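Local structure of catalase (Bacillus pumilus, 4QOL) at residues V15-N20 and D36-E41; K151-T156 and P161-D166; T201-N206 and S402-H407; P220-R225 and Y248-K253. The protein breaks down hydrogen peroxide to water and oxygen as a tetrameric haem catalase, and also shows peroxidase-like reactivity toward phenolic substrates at its haem. All blocks are in the same frame, centred on the assembly; numbering follows the deposited sequence. Where two conformers were deposited one is given.

Read from the N terminus, the four contacts give a worked case of a chain fastened at intervals. Contact 1 closes first, folding the arm at 15-20 back on helix 37-46. Contact 2 follows in series and shuts the short loop between helices 143-150 and 161-169; contacts 1 and 2 lie about 30 Å apart at their nearest atoms. Contact 3 spans by far the longest interval, joining barrel strand 202-205 to the late loop at 402-407. Contact 4 falls wholly within that interval, linking the turn after strand 211-220 to helix 242-253. None of the four cross. Contacts 1, 2 and 3 are buried and border other subunits; contact 4, at the surface, meets them through Tyr248.

Contact 1: V15-N20 and D36-E41; sequences VPVGDN and DYHLIE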
# COMPACT_ATOMS: atom_id res chain seq x y z
N VAL A 15 -11.81 11.51 -22.13
CA VAL A 15 -12.34 11.12 -23.43
C VAL A 15 -13.78 10.66 -23.27
O VAL A 15 -14.09 9.77 -22.46
CB VAL A 15 -11.51 9.98 -24.06
CG1 VAL A 15 -12.10 9.57 -25.39
CG2 VAL A 15 -10.05 10.42 -24.24
N PRO A 16 -14.72 11.24 -24.05
CA PRO A 16 -16.09 10.74 -23.96
C PRO A 16 -16.24 9.27 -24.35
O PRO A 16 -15.58 8.81 -25.30
CB PRO A 16 -16.88 11.67 -24.89
CG PRO A 16 -16.04 12.93 -24.99
CD PRO A 16 -14.62 12.49 -24.85
N VAL A 17 -17.07 8.55 -23.61
CA VAL A 17 -17.23 7.14 -23.83
C VAL A 17 -18.29 6.91 -24.93
O VAL A 17 -19.43 7.32 -24.77
CB VAL A 17 -17.64 6.45 -22.49
CG1 VAL A 17 -18.18 5.04 -22.70
CG2 VAL A 17 -16.40 6.42 -21.57
N GLY A 18 -17.91 6.22 -25.99
CA GLY A 18 -18.86 5.89 -27.05
C GLY A 18 -19.91 4.82 -26.73
O GLY A 18 -21.05 4.86 -27.25
N ASP A 19 -19.53 3.86 -25.88
CA ASP A 19 -20.42 2.74 -25.52
C ASP A 19 -20.07 2.27 -24.10
O ASP A 19 -18.99 1.73 -23.88
CB ASP A 19 -20.16 1.62 -26.52
CG ASP A 19 -21.15 0.42 -26.41
OD1 ASP A 19 -21.83 0.22 -25.41
OD2 ASP A 19 -21.26 -0.30 -27.42
N ASN A 20 -21.01 2.47 -23.18
CA ASN A 20 -20.85 2.03 -21.84
C ASN A 20 -21.56 0.71 -21.55
O ASN A 20 -21.73 0.40 -20.37
CB ASN A 20 -21.31 3.13 -20.88
CG ASN A 20 -20.88 2.89 -19.42
OD1 ASN A 20 -19.73 2.52 -19.14
ND2 ASN A 20 -21.79 3.11 -18.51
N ASP A 36 -9.26 -2.35 -24.81
CA ASP A 36 -10.54 -1.78 -24.40
C ASP A 36 -10.23 -0.98 -23.16
O ASP A 36 -10.40 -1.46 -22.02
CB ASP A 36 -11.55 -2.90 -24.08
CG ASP A 36 -12.97 -2.36 -23.82
OD1 ASP A 36 -13.12 -1.15 -23.58
OD2 ASP A 36 -13.93 -3.16 -23.95
N TYR A 37 -9.69 0.20 -23.36
CA TYR A 37 -9.21 0.98 -22.24
C TYR A 37 -10.35 1.30 -21.26
O TYR A 37 -10.16 1.29 -20.04
CB TYR A 37 -8.59 2.31 -22.73
CG TYR A 37 -8.16 3.22 -21.58
CD1 TYR A 37 -6.92 3.02 -20.96
CD2 TYR A 37 -8.99 4.26 -21.08
CE1 TYR A 37 -6.49 3.84 -19.94
CE2 TYR A 37 -8.57 5.05 -20.03
CZ TYR A 37 -7.31 4.86 -19.46
OH TYR A 37 -6.92 5.62 -18.39
N HIS A 38 -11.53 1.64 -21.78
CA HIS A 38 -12.64 1.94 -20.91
C HIS A 38 -13.00 0.77 -19.99
O HIS A 38 -13.21 0.96 -18.78
CB HIS A 38 -13.88 2.36 -21.73
CG HIS A 38 -15.13 2.62 -20.90
ND1 HIS A 38 -15.13 3.36 -19.74
CD2 HIS A 38 -16.42 2.29 -21.11
CE1 HIS A 38 -16.36 3.46 -19.26
NE2 HIS A 38 -17.15 2.77 -20.04
N LEU A 39 -13.10 -0.42 -20.53
CA LEU A 39 -13.40 -1.62 -19.74
C LEU A 39 -12.34 -1.80 -18.63
O LEU A 39 -12.68 -1.96 -17.45
CB LEU A 39 -13.44 -2.92 -20.58
CG LEU A 39 -13.62 -4.26 -19.88
CD1 LEU A 39 -15.04 -4.37 -19.30
CD2 LEU A 39 -13.38 -5.50 -20.78
N ILE A 40 -11.07 -1.76 -19.04
CA ILE A 40 -10.03 -2.08 -18.10
C ILE A 40 -9.94 -0.95 -17.05
O ILE A 40 -9.80 -1.23 -15.82
CB ILE A 40 -8.69 -2.33 -18.79
CG1 ILE A 40 -8.76 -3.52 -19.74
CG2 ILE A 40 -7.59 -2.55 -17.77
CD1 ILE A 40 -9.23 -4.79 -19.07
N GLU A 41 -10.09 0.32 -17.44
CA GLU A 41 -9.95 1.40 -16.45
C GLU A 41 -11.08 1.31 -15.42
O GLU A 41 -10.88 1.53 -14.22
CB GLU A 41 -9.99 2.77 -17.16
CG GLU A 41 -9.81 4.01 -16.23
CD GLU A 41 -10.11 5.35 -16.95
OE1 GLU A 41 -11.28 5.69 -17.06
OE2 GLU A 41 -9.17 6.10 -17.15
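His38 is held between a hydrocarbon face and a polar edge: Val17 lies over its imidazole while Asn20 meets its rim. Placed with CG anti to the backbone N (chi1 177°), the ring reaches out from the first turn of helix 37-46 into the curve of 15-20. Both valine methyls serve it. CG2 of Val17 stands almost centrally over the ring, 3.8 Å from the centroid, in a CH-pi contact, and CG1 of Val17 lies over the same face near its CD2-NE2 side, 3.6 Å from CD2 of His38. At the rim, His38 NE2 donates to Asn20 OD1 over 2.7 Å, a nearly straight bond (163°) that keeps close to the imidazole plane, although the amide itself is turned 44° from the ring. Asn20 OD1 also accepts from Lys42, and its ND2 donates to Glu385 of the second subunit. Leu141 of the third subunit packs on His38, as befits the N-terminal arm of a catalase, which runs out among its neighbours. Beneath, the helix start is capped by Asp36, whose OD1 accepts from Leu39 N at 3.1 Å and also pairs with Arg413 of the third subunit. An alanine in place of His38 removes the ring, which would probably leave Val17 without its flat partner and Asn20 OD1 with one donor fewer. The chemistry implies that NE2 carries a proton here, and that the two donors converging on Asn20 OD1 probably polarise its amide, strengthening ND2 as a donor toward the neighbouring subunit.

Contact 2: K151-T156 and P161-D166; sequences KPDPVT and PDRYWD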
# COMPACT_ATOMS: atom_id res chain seq x y z
N LYS A 151 -12.93 -9.49 20.21
CA LYS A 151 -13.14 -9.71 18.80
C LYS A 151 -13.51 -11.15 18.55
O LYS A 151 -13.15 -12.09 19.29
CB LYS A 151 -11.88 -9.40 17.97
CG LYS A 151 -11.56 -7.88 17.76
CD LYS A 151 -12.24 -7.31 16.58
CE LYS A 151 -12.04 -5.82 16.40
NZ LYS A 151 -12.58 -5.39 15.06
N PRO A 152 -14.20 -11.38 17.42
CA PRO A 152 -14.41 -12.75 16.99
C PRO A 152 -13.16 -13.63 17.13
O PRO A 152 -12.06 -13.21 16.80
CB PRO A 152 -14.87 -12.57 15.52
CG PRO A 152 -15.69 -11.28 15.61
CD PRO A 152 -14.85 -10.41 16.54
N ASP A 153 -13.38 -14.87 17.61
CA ASP A 153 -12.33 -15.87 17.76
C ASP A 153 -11.57 -15.97 16.44
O ASP A 153 -12.20 -15.97 15.34
CB ASP A 153 -12.98 -17.18 18.23
CG ASP A 153 -12.05 -18.35 18.33
OD1 ASP A 153 -11.48 -18.75 17.31
OD2 ASP A 153 -11.99 -19.03 19.39
N PRO A 154 -10.22 -16.04 16.51
CA PRO A 154 -9.42 -16.02 15.30
C PRO A 154 -9.57 -17.30 14.46
O PRO A 154 -9.09 -17.34 13.33
CB PRO A 154 -8.00 -15.84 15.82
CG PRO A 154 -8.03 -16.43 17.20
CD PRO A 154 -9.36 -16.00 17.71
N VAL A 155 -10.16 -18.36 15.04
CA VAL A 155 -10.40 -19.58 14.27
C VAL A 155 -11.80 -19.59 13.68
O VAL A 155 -11.96 -19.89 12.47
CB VAL A 155 -10.19 -20.83 15.15
CG1 VAL A 155 -10.32 -22.11 14.32
CG2 VAL A 155 -8.83 -20.78 15.87
N THR A 156 -12.81 -19.26 14.49
CA THR A 156 -14.21 -19.43 14.14
C THR A 156 -14.87 -18.21 13.52
O THR A 156 -15.94 -18.33 12.90
CB THR A 156 -15.07 -19.76 15.34
OG1 THR A 156 -15.15 -18.62 16.18
CG2 THR A 156 -14.51 -20.96 16.12
N PRO A 161 -17.82 -15.16 24.44
CA PRO A 161 -17.69 -14.68 25.83
C PRO A 161 -16.68 -15.42 26.68
O PRO A 161 -16.12 -14.84 27.60
CB PRO A 161 -19.11 -14.85 26.41
CG PRO A 161 -20.01 -14.97 25.18
CD PRO A 161 -19.21 -15.59 24.12
N ASP A 162 -16.45 -16.70 26.46
CA ASP A 162 -15.44 -17.37 27.23
C ASP A 162 -14.04 -16.74 27.04
O ASP A 162 -13.22 -16.72 28.00
CB ASP A 162 -15.40 -18.84 26.80
CG ASP A 162 -14.51 -19.67 27.66
OD1 ASP A 162 -14.63 -19.66 28.90
OD2 ASP A 162 -13.57 -20.25 27.09
N ARG A 163 -13.79 -16.15 25.86
CA ARG A 163 -12.50 -15.53 25.60
C ARG A 163 -12.38 -14.16 26.29
O ARG A 163 -11.38 -13.86 26.99
CB ARG A 163 -12.30 -15.39 24.09
CG ARG A 163 -12.21 -16.75 23.39
CD ARG A 163 -12.16 -16.63 21.90
NE ARG A 163 -10.79 -16.29 21.46
CZ ARG A 163 -10.34 -15.04 21.23
NH1 ARG A 163 -9.07 -14.89 20.98
NH2 ARG A 163 -11.17 -14.00 21.23
N TYR A 164 -13.38 -13.28 26.13
CA TYR A 164 -13.23 -11.95 26.73
C TYR A 164 -13.45 -11.98 28.22
O TYR A 164 -12.81 -11.20 28.97
CB TYR A 164 -14.10 -10.88 26.07
CG TYR A 164 -15.58 -11.03 25.98
CD1 TYR A 164 -16.39 -10.72 27.03
CD2 TYR A 164 -16.20 -11.41 24.78
CE1 TYR A 164 -17.77 -10.79 26.94
CE2 TYR A 164 -17.56 -11.41 24.65
CZ TYR A 164 -18.35 -11.13 25.73
OH TYR A 164 -19.75 -11.16 25.61
N TRP A 165 -14.30 -12.92 28.69
CA TRP A 165 -14.36 -13.06 30.14
C TRP A 165 -13.07 -13.60 30.77
O TRP A 165 -12.74 -13.18 31.88
CB TRP A 165 -15.59 -13.89 30.58
CG TRP A 165 -16.87 -13.10 30.52
CD1 TRP A 165 -17.87 -13.21 29.60
CD2 TRP A 165 -17.27 -12.08 31.41
NE1 TRP A 165 -18.87 -12.31 29.87
CE2 TRP A 165 -18.51 -11.61 30.98
CE3 TRP A 165 -16.71 -11.52 32.60
CZ2 TRP A 165 -19.17 -10.55 31.63
CZ3 TRP A 165 -17.39 -10.55 33.26
CH2 TRP A 165 -18.60 -10.03 32.77
N ASP A 166 -12.33 -14.46 30.05
CA ASP A 166 -11.04 -14.92 30.53
C ASP A 166 -10.16 -13.69 30.76
O ASP A 166 -9.60 -13.49 31.84
CB ASP A 166 -10.37 -15.83 29.55
CG ASP A 166 -9.05 -16.45 30.06
OD1 ASP A 166 -8.89 -16.65 31.29
OD2 ASP A 166 -8.26 -16.91 29.20
O HOH W 1 -14.16 -13.40 21.33
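Arg163 reaches from the first turn of helix 161-169 into the preceding loop, where Asp153 and Pro154 lie against one face of its guanidinium. This is the tight part. Pro154 CD sits 3.5 Å from Arg163 NH1, above the plane and toward its rim, and Asp153 CA covers the same face. A bend at chi3 (80°) of the arginine lets its flat end lie under them. The charged pairing is slacker: Asp153 OD2 is 3.6 Å from Arg163 NE, a long salt bridge with the two planes 62° apart. Each charge has a nearer partner in His381 of the fourth subunit, whose ND1 bonds Asp153 OD2 and whose carbonyl takes Arg163 NH1. Asp153 OD1 faces its own loop, accepting from Val155 N at 2.7 Å in an Asx turn and from Thr156 N at 3.2 Å. Toward Lys151 the fit is looser still, and a water fills in. It accepts from Arg163 NH2 at 3.1 Å, in the guanidinium plane, and bonds Lys151 O at 2.6 Å, bridging two atoms whose direct approach has too poor an angle for a bond. The loop thus joins the end of helix 143-150, whose His148 carbonyl also takes Arg163 NH2, to helix 161-169, which on its other flank packs Trp165 against helices 434-448 and 453-466.

Contact 3: T201-N206 and S402-H407; sequences TFRWVN and SEPVLH
Arg203 NH1 holds two waters, both in the guanidinium plane, and through them reaches across to the chain at 402-407. Arg203 belongs to strand 202-205 of the antiparallel barrel that defines the catalase fold; its partner lies in the long segment after helix 331-348, the part that in catalases wraps round the barrel. One water takes NH1 of Arg203 at 2.9 Å and donates to Ser402 OG at 2.6 Å. The other accepts from Arg203 NH1 and from Val405 N, each at 3.1 Å, so the loop is tied to the strand through water, without a direct hydrogen bond. An extended chain from CG to NE carries the arginine far enough for Pro404 to lie over one face of the guanidinium, with Pro404 CB 3.7 Å from Arg203 NH1. The main charge partner is Glu329, which forms a salt bridge with Arg203 NH2, while Glu326 of the adjacent strand 325-327 bonds Ser402 OG. Arg24 of the second subunit and Met411 of the fourth pack on Pro404. Beside the water bridge the contact turns apolar, where Val205 CG2 rests 4.1 Å from Ser402 CB.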
# COMPACT_ATOMS: atom_id res chain seq x y z
N THR A 201 -9.28 12.12 31.97
CA THR A 201 -8.82 13.44 32.49
C THR A 201 -7.86 14.03 31.48
O THR A 201 -6.96 13.36 30.98
CB THR A 201 -8.13 13.23 33.80
OG1 THR A 201 -9.05 12.58 34.73
CG2 THR A 201 -7.64 14.55 34.37
N PHE A 202 -8.09 15.30 31.14
CA PHE A 202 -7.15 16.09 30.41
C PHE A 202 -6.67 17.26 31.30
O PHE A 202 -7.12 17.43 32.41
CB PHE A 202 -7.85 16.66 29.15
CG PHE A 202 -8.21 15.60 28.17
CD1 PHE A 202 -7.25 15.14 27.23
CD2 PHE A 202 -9.44 14.98 28.22
CE1 PHE A 202 -7.58 14.05 26.37
CE2 PHE A 202 -9.76 13.93 27.35
CZ PHE A 202 -8.85 13.47 26.46
N ARG A 203 -5.78 18.02 30.74
CA ARG A 203 -5.27 19.23 31.41
C ARG A 203 -5.77 20.46 30.67
O ARG A 203 -5.56 20.55 29.43
CB ARG A 203 -3.75 19.20 31.43
CG ARG A 203 -3.14 18.21 32.40
CD ARG A 203 -1.59 18.40 32.39
NE ARG A 203 -1.04 17.60 33.46
CZ ARG A 203 -0.28 18.04 34.46
NH1 ARG A 203 0.18 19.28 34.53
NH2 ARG A 203 0.07 17.16 35.37
N TRP A 204 -6.31 21.44 31.41
CA TRP A 204 -6.65 22.73 30.85
C TRP A 204 -5.66 23.72 31.40
O TRP A 204 -5.39 23.73 32.59
CB TRP A 204 -8.08 23.10 31.23
CG TRP A 204 -9.09 22.71 30.26
CD1 TRP A 204 -8.97 21.83 29.15
CD2 TRP A 204 -10.44 23.13 30.27
NE1 TRP A 204 -10.16 21.75 28.49
CE2 TRP A 204 -11.10 22.50 29.16
CE3 TRP A 204 -11.17 23.96 31.06
CZ2 TRP A 204 -12.39 22.76 28.84
CZ3 TRP A 204 -12.54 24.12 30.79
CH2 TRP A 204 -13.11 23.53 29.68
N VAL A 205 -5.07 24.52 30.52
CA VAL A 205 -4.05 25.45 30.88
C VAL A 205 -4.55 26.82 30.42
O VAL A 205 -4.81 27.01 29.25
CB VAL A 205 -2.68 25.15 30.23
CG1 VAL A 205 -1.63 26.10 30.81
CG2 VAL A 205 -2.29 23.69 30.47
N ASN A 206 -4.58 27.78 31.36
CA ASN A 206 -5.01 29.16 31.02
C ASN A 206 -3.86 30.14 30.59
O ASN A 206 -2.71 29.75 30.52
CB ASN A 206 -5.87 29.73 32.15
CG ASN A 206 -5.06 30.14 33.40
OD1 ASN A 206 -3.84 30.17 33.42
ND2 ASN A 206 -5.78 30.41 34.46
N SER A 402 2.54 23.66 27.99
CA SER A 402 2.97 23.71 29.38
C SER A 402 4.10 22.74 29.65
O SER A 402 4.40 21.89 28.79
CB SER A 402 1.80 23.45 30.35
OG SER A 402 1.47 22.03 30.50
N GLU A 403 4.66 22.83 30.87
CA GLU A 403 5.73 21.96 31.35
C GLU A 403 5.31 21.13 32.58
O GLU A 403 5.71 21.46 33.71
CB GLU A 403 6.98 22.81 31.63
CG GLU A 403 7.59 23.45 30.39
CD GLU A 403 8.83 24.26 30.72
OE1 GLU A 403 8.97 24.69 31.88
OE2 GLU A 403 9.66 24.51 29.83
N PRO A 404 4.57 20.03 32.37
CA PRO A 404 4.03 19.30 33.55
C PRO A 404 5.12 18.76 34.52
O PRO A 404 6.20 18.32 34.08
CB PRO A 404 3.26 18.11 32.92
CG PRO A 404 2.78 18.68 31.64
CD PRO A 404 3.96 19.48 31.13
N VAL A 405 4.85 18.88 35.82
CA VAL A 405 5.73 18.38 36.82
C VAL A 405 5.71 16.87 36.82
O VAL A 405 4.64 16.23 36.70
CB VAL A 405 5.33 18.92 38.21
CG1 VAL A 405 6.11 18.20 39.30
CG2 VAL A 405 5.65 20.43 38.26
N LEU A 406 6.89 16.27 36.94
CA LEU A 406 7.03 14.83 37.02
C LEU A 406 7.25 14.46 38.48
O LEU A 406 8.06 15.08 39.18
CB LEU A 406 8.24 14.37 36.21
CG LEU A 406 8.25 14.78 34.72
CD1 LEU A 406 9.62 14.55 34.11
CD2 LEU A 406 7.15 14.04 33.99
N HIS A 407 6.52 13.46 38.92
CA HIS A 407 6.63 13.04 40.29
C HIS A 407 7.62 11.88 40.40
O HIS A 407 8.21 11.66 41.47
CB HIS A 407 5.23 12.75 40.85
CG HIS A 407 4.34 13.96 40.79
ND1 HIS A 407 4.54 15.06 41.60
CD2 HIS A 407 3.32 14.28 39.97
CE1 HIS A 407 3.66 16.00 41.29
NE2 HIS A 407 2.89 15.54 40.32
O HOH W 2 2.21 20.21 36.72
O HOH W 3 0.15 21.45 32.64

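Contact 4: P220-R225 and Y248-K253; sequences PSEGIR and YDRIEK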
# COMPACT_ATOMS: atom_id res chain seq x y z
N PRO A 220 -27.39 14.50 26.01
CA PRO A 220 -28.26 14.58 24.87
C PRO A 220 -29.52 15.37 25.09
O PRO A 220 -30.24 15.11 26.05
CB PRO A 220 -28.61 13.13 24.60
CG PRO A 220 -28.47 12.45 25.93
CD PRO A 220 -27.36 13.13 26.60
N SER A 221 -29.81 16.27 24.18
CA SER A 221 -31.08 16.99 24.21
C SER A 221 -32.22 16.02 24.04
O SER A 221 -33.32 16.26 24.57
CB SER A 221 -31.14 18.02 23.09
OG SER A 221 -31.10 17.40 21.80
N GLU A 222 -31.99 14.89 23.37
CA GLU A 222 -33.02 13.87 23.16
C GLU A 222 -33.18 12.87 24.35
O GLU A 222 -34.05 12.01 24.28
CB GLU A 222 -32.77 13.09 21.86
CG GLU A 222 -32.75 13.96 20.60
CD GLU A 222 -34.09 14.56 20.24
OE1 GLU A 222 -35.12 14.04 20.68
OE2 GLU A 222 -34.12 15.57 19.52
N GLY A 223 -32.40 13.02 25.41
CA GLY A 223 -32.45 12.15 26.58
C GLY A 223 -31.64 10.92 26.33
O GLY A 223 -31.40 10.60 25.17
N ILE A 224 -31.27 10.21 27.39
CA ILE A 224 -30.65 8.91 27.27
C ILE A 224 -31.70 7.81 27.19
O ILE A 224 -32.57 7.72 28.06
CB ILE A 224 -29.71 8.65 28.46
CG1 ILE A 224 -28.53 9.60 28.38
CG2 ILE A 224 -29.29 7.17 28.54
CD1 ILE A 224 -27.73 9.76 29.65
N ARG A 225 -31.66 6.97 26.17
CA ARG A 225 -32.55 5.79 26.09
C ARG A 225 -31.86 4.57 25.61
O ARG A 225 -30.99 4.66 24.73
CB ARG A 225 -33.72 6.05 25.13
CG ARG A 225 -34.79 5.00 25.20
CD ARG A 225 -36.06 5.45 24.48
NE ARG A 225 -35.87 5.76 23.06
CZ ARG A 225 -35.98 4.89 22.04
NH1 ARG A 225 -36.24 3.60 22.23
NH2 ARG A 225 -35.76 5.31 20.81
N TYR A 248 -29.38 9.78 10.13
CA TYR A 248 -29.52 10.39 8.83
C TYR A 248 -30.91 11.00 8.70
O TYR A 248 -31.10 12.15 8.27
CB TYR A 248 -29.28 9.36 7.74
CG TYR A 248 -29.28 9.95 6.35
CD1 TYR A 248 -30.45 10.12 5.65
CD2 TYR A 248 -28.08 10.39 5.76
CE1 TYR A 248 -30.45 10.70 4.40
CE2 TYR A 248 -28.08 10.96 4.52
CZ TYR A 248 -29.27 11.13 3.85
OH TYR A 248 -29.20 11.71 2.59
N ASP A 249 -31.89 10.21 9.08
CA ASP A 249 -33.30 10.60 8.94
C ASP A 249 -33.68 11.79 9.81
O ASP A 249 -34.41 12.68 9.34
CB ASP A 249 -34.19 9.40 9.27
CG ASP A 249 -34.20 8.35 8.16
OD1 ASP A 249 -33.59 8.54 7.05
OD2 ASP A 249 -34.82 7.28 8.39
N ARG A 250 -33.21 11.83 11.04
CA ARG A 250 -33.40 13.02 11.91
C ARG A 250 -32.92 14.30 11.25
O ARG A 250 -33.62 15.32 11.20
CB ARG A 250 -32.61 12.92 13.20
CG ARG A 250 -33.18 12.00 14.21
CD ARG A 250 -32.22 11.82 15.40
NE ARG A 250 -32.69 10.72 16.25
CZ ARG A 250 -33.55 10.84 17.26
NH1 ARG A 250 -33.99 12.03 17.65
NH2 ARG A 250 -33.92 9.75 17.94
N ILE A 251 -31.69 14.24 10.73
CA ILE A 251 -31.10 15.39 10.12
C ILE A 251 -31.80 15.74 8.83
O ILE A 251 -32.05 16.94 8.55
CB ILE A 251 -29.60 15.16 9.91
CG1 ILE A 251 -28.94 15.15 11.30
CG2 ILE A 251 -29.00 16.24 9.01
CD1 ILE A 251 -27.46 14.76 11.29
N GLU A 252 -32.16 14.72 8.05
CA GLU A 252 -32.82 14.99 6.77
C GLU A 252 -34.18 15.67 7.00
O GLU A 252 -34.58 16.56 6.24
CB GLU A 252 -32.95 13.73 5.96
CG GLU A 252 -32.89 14.03 4.46
CD GLU A 252 -31.60 14.83 4.02
OE1 GLU A 252 -31.68 15.45 2.95
OE2 GLU A 252 -30.50 14.87 4.67
N LYS A 253 -34.82 15.32 8.10
CA LYS A 253 -36.13 15.91 8.51
C LYS A 253 -36.06 17.26 9.17
O LYS A 253 -37.09 17.93 9.31
CB LYS A 253 -36.79 14.99 9.54
CG LYS A 253 -38.02 14.25 9.04
CD LYS A 253 -37.86 12.73 8.93
CE LYS A 253 -38.34 11.96 10.15
NZ LYS A 253 -37.55 10.70 10.30
O HOH W 4 -33.08 14.59 16.99
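Glu222 keeps CG anti to its carbonyl carbon (chi1 -59°) and then folds at chi2 (-68°), while Arg250 runs straight out from CG to NE; these torsions bring carboxylate and guanidinium alongside each other. Glu222 is in the type I beta turn Pro220-Gly223 that follows barrel strand 211-220, and Arg250 projects from helix 242-253. The side chains run antiparallel, each passing the other's end, their flat ends inclined by 53°, and the pairing is slack. Arg250 NH1 lies 3.6 Å from Glu222 CD and 3.8 Å from Glu222 OE1, which makes a long salt bridge and no direct hydrogen bond. A water supplies what the ions lack: it accepts from NH1 of Arg250 at 2.8 Å in the guanidinium plane, and donates weakly to Glu222 OE2. The stronger hold on the arginine is in its own helix, where Asp246 forms a salt bridge to NE. Glu193 sits nearby, bound to Arg225 NE and only distantly paired with Arg250 NH2; it probably eases the approach of these two like charges, whose NH2 atoms are 5.6 Å apart. With an alanine here, in place of Glu222, NH1 would probably be left without its carboxylate neighbour, the water would lose one of its holds, and the outer end of Arg250 might turn more readily. The turn at the end of barrel strand 211-220 and helix 242-253 thus meet through a partly exposed, water-assisted ion pair. Even the aliphatic part of the glutamate takes a share, its CG lying 3.7 Å from NH1 of Arg250.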